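Local coordinates for DUF5348 domain-containing protein (Ruminococcus gnavus, PDB 3NRL) that is of unknown function, an all-beta protein of the DUF5348 family built around an antiparallel sheet, at residues A[31-36]-A[49-54]. Residues are numbered along the deposited sequence; the frame is centred on the assembly and turned at random.
With SO4 (sulfate ion), chain C.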
loop_
_atom_site.group_PDB
_atom_site.type_symbol
_atom_site.label_atom_id
_atom_site.label_comp_id
_atom_site.label_asym_id
_atom_site.label_seq_id
_atom_site.Cartn_x
_atom_site.Cartn_y
_atom_site.Cartn_z
ATOM N N LEU A 31 -3.914 -12.085 -4.455
ATOM C CA LEU A 31 -4.619 -11.968 -5.725
ATOM C C LEU A 31 -4.067 -12.949 -6.756
ATOM O O LEU A 31 -2.857 -13.099 -6.890
ATOM C CB LEU A 31 -4.472 -10.549 -6.269
ATOM C CG LEU A 31 -5.097 -9.437 -5.429
ATOM C CD1 LEU A 31 -4.649 -8.080 -5.967
ATOM C CD2 LEU A 31 -6.603 -9.556 -5.472
ATOM N N HIS A 32 -4.958 -13.606 -7.488
ATOM C CA HIS A 32 -4.549 -14.559 -8.515
ATOM C C HIS A 32 -4.810 -13.948 -9.886
ATOM O O HIS A 32 -5.663 -13.064 -10.018
ATOM C CB HIS A 32 -5.342 -15.856 -8.368
ATOM C CG HIS A 32 -5.211 -16.492 -7.020
ATOM N ND1 HIS A 32 -3.998 -16.873 -6.493
ATOM C CD2 HIS A 32 -6.144 -16.804 -6.088
ATOM C CE1 HIS A 32 -4.187 -17.393 -5.292
ATOM N NE2 HIS A 32 -5.479 -17.363 -5.024
ATOM N N CYS A 33 -4.083 -14.405 -10.903
ATOM C CA CYS A 33 -4.278 -13.878 -12.249
ATOM C C CYS A 33 -5.756 -13.877 -12.612
ATOM O O CYS A 33 -6.482 -14.815 -12.292
ATOM C CB CYS A 33 -3.504 -14.708 -13.278
ATOM S SG CYS A 33 -1.719 -14.476 -13.235
ATOM N N GLY A 34 -6.199 -12.808 -13.262
ATOM C CA GLY A 34 -7.590 -12.720 -13.666
ATOM C C GLY A 34 -8.540 -12.046 -12.690
ATOM O O GLY A 34 -9.646 -11.668 -13.075
ATOM N N GLU A 35 -8.132 -11.882 -11.435
ATOM C CA GLU A 35 -9.014 -11.250 -10.460
ATOM C C GLU A 35 -9.265 -9.782 -10.789
ATOM O O GLU A 35 -8.345 -9.038 -11.122
ATOM C CB GLU A 35 -8.440 -11.397 -9.048
ATOM C CG GLU A 35 -8.325 -12.851 -8.620
ATOM C CD GLU A 35 -8.334 -13.030 -7.117
ATOM O OE1 GLU A 35 -9.356 -12.684 -6.486
ATOM O OE2 GLU A 35 -7.325 -13.519 -6.568
ATOM N N CYS A 36 -10.526 -9.378 -10.697
ATOM C CA CYS A 36 -10.928 -8.010 -11.000
ATOM C C CYS A 36 -11.301 -7.201 -9.758
ATOM O O CYS A 36 -11.762 -7.747 -8.755
ATOM C CB CYS A 36 -12.110 -8.033 -11.966
ATOM S SG CYS A 36 -13.467 -9.078 -11.393
ATOM N N ARG A 49 -8.095 -5.446 -14.108
ATOM C CA ARG A 49 -7.927 -6.882 -13.943
ATOM C C ARG A 49 -6.430 -7.057 -13.744
ATOM O O ARG A 49 -5.641 -6.459 -14.472
ATOM C CB ARG A 49 -8.390 -7.626 -15.206
ATOM C CG ARG A 49 -8.434 -9.145 -15.057
ATOM C CD ARG A 49 -9.055 -9.839 -16.278
ATOM N NE ARG A 49 -8.200 -9.790 -17.462
ATOM C CZ ARG A 49 -8.464 -9.068 -18.548
ATOM N NH1 ARG A 49 -9.563 -8.329 -18.615
ATOM N NH2 ARG A 49 -7.622 -9.077 -19.569
ATOM N N ILE A 50 -6.027 -7.839 -12.749
ATOM C CA ILE A 50 -4.600 -8.033 -12.539
ATOM C C ILE A 50 -4.158 -9.280 -13.290
ATOM O O ILE A 50 -4.846 -10.298 -13.279
ATOM C CB ILE A 50 -4.238 -8.148 -11.040
ATOM C CG1 ILE A 50 -2.717 -8.155 -10.883
ATOM C CG2 ILE A 50 -4.845 -9.409 -10.435
ATOM C CD1 ILE A 50 -2.248 -7.888 -9.469
ATOM N N GLU A 51 -3.016 -9.184 -13.960
ATOM C CA GLU A 51 -2.489 -10.295 -14.742
ATOM C C GLU A 51 -0.991 -10.429 -14.527
ATOM O O GLU A 51 -0.359 -9.561 -13.925
ATOM C CB GLU A 51 -2.763 -10.071 -16.233
ATOM C CG GLU A 51 -4.230 -10.024 -16.616
ATOM C CD GLU A 51 -4.921 -11.376 -16.513
ATOM O OE1 GLU A 51 -4.251 -12.384 -16.188
ATOM O OE2 GLU A 51 -6.144 -11.427 -16.762
HETATM N N MSE A 52 -0.433 -11.521 -15.037
HETATM C CA MSE A 52 0.995 -11.785 -14.911
HETATM C C MSE A 52 1.649 -12.018 -16.266
HETATM O O MSE A 52 1.256 -12.916 -17.012
HETATM C CB MSE A 52 1.228 -13.015 -14.032
HETATM C CG MSE A 52 2.666 -13.504 -14.016
HETATM SE SE MSE A 52 3.768 -12.421 -13.093
HETATM C CE MSE A 52 3.680 -13.198 -11.524
ATOM N N GLY A 53 2.639 -11.192 -16.582
ATOM C CA GLY A 53 3.378 -11.343 -17.823
ATOM C C GLY A 53 4.781 -11.671 -17.361
ATOM O O GLY A 53 5.025 -12.765 -16.857
ATOM N N ASP A 54 5.706 -10.733 -17.527
ATOM C CA ASP A 54 7.069 -10.936 -17.052
ATOM C C ASP A 54 7.013 -10.518 -15.590
ATOM O O ASP A 54 7.830 -10.932 -14.765
ATOM C CB ASP A 54 8.045 -10.039 -17.814
ATOM C CG ASP A 54 8.303 -10.530 -19.221
ATOM O OD1 ASP A 54 8.892 -11.623 -19.365
ATOM O OD2 ASP A 54 7.914 -9.828 -20.180
HETATM S S SO4 C . -1.964 -17.675 -10.620
HETATM O O1 SO4 C . -2.044 -16.328 -10.033
HETATM O O2 SO4 C . -1.091 -18.524 -9.793
HETATM O O3 SO4 C . -3.317 -18.264 -10.681
HETATM O O4 SO4 C . -1.404 -17.582 -11.981
#
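Gly-34 and Glu-35 clamp both backbone polar groups of Ile-50: Gly-34 N donates to Ile-50 O at 2.9 Å, and Ile-50 N donates to Glu-35 O at 3.1 Å, with an N-H...O angle of 169°. These bonds dock the type II turn from His-32 to Glu-35 on strand 44-52, just before Cys-36 and Arg-49 form an antiparallel non-hydrogen-bonded pair. The methyl CG2 of Ile-50 sits under the turn, 3.8 Å from His-32 O, while its CD1 extends to Leu-31 CD1 in the buried layer that includes Phe-37. On the outer side, Arg-49 runs its CG past Gly-34 O at 3.4 Å and bends at chi3 (71°), bringing NE to Glu-51 OE2 at 2.7 Å. That oxygen offers its anti lone pair and lies 1° from the guanidinium plane. A valine in place of Glu-51 would probably leave the Arg-49 guanidinium without its mate and free to swing from the turn. Cys-33 SG rests 3.4 Å from Met-52 CB, and Cys-33 N binds a sulfate, probably from the crystallisation liquor, also held by Arg-17. The chemistry thus implies a turn fixed by main-chain bonds, greasy beneath and flanked outside by an intrastrand ion pair.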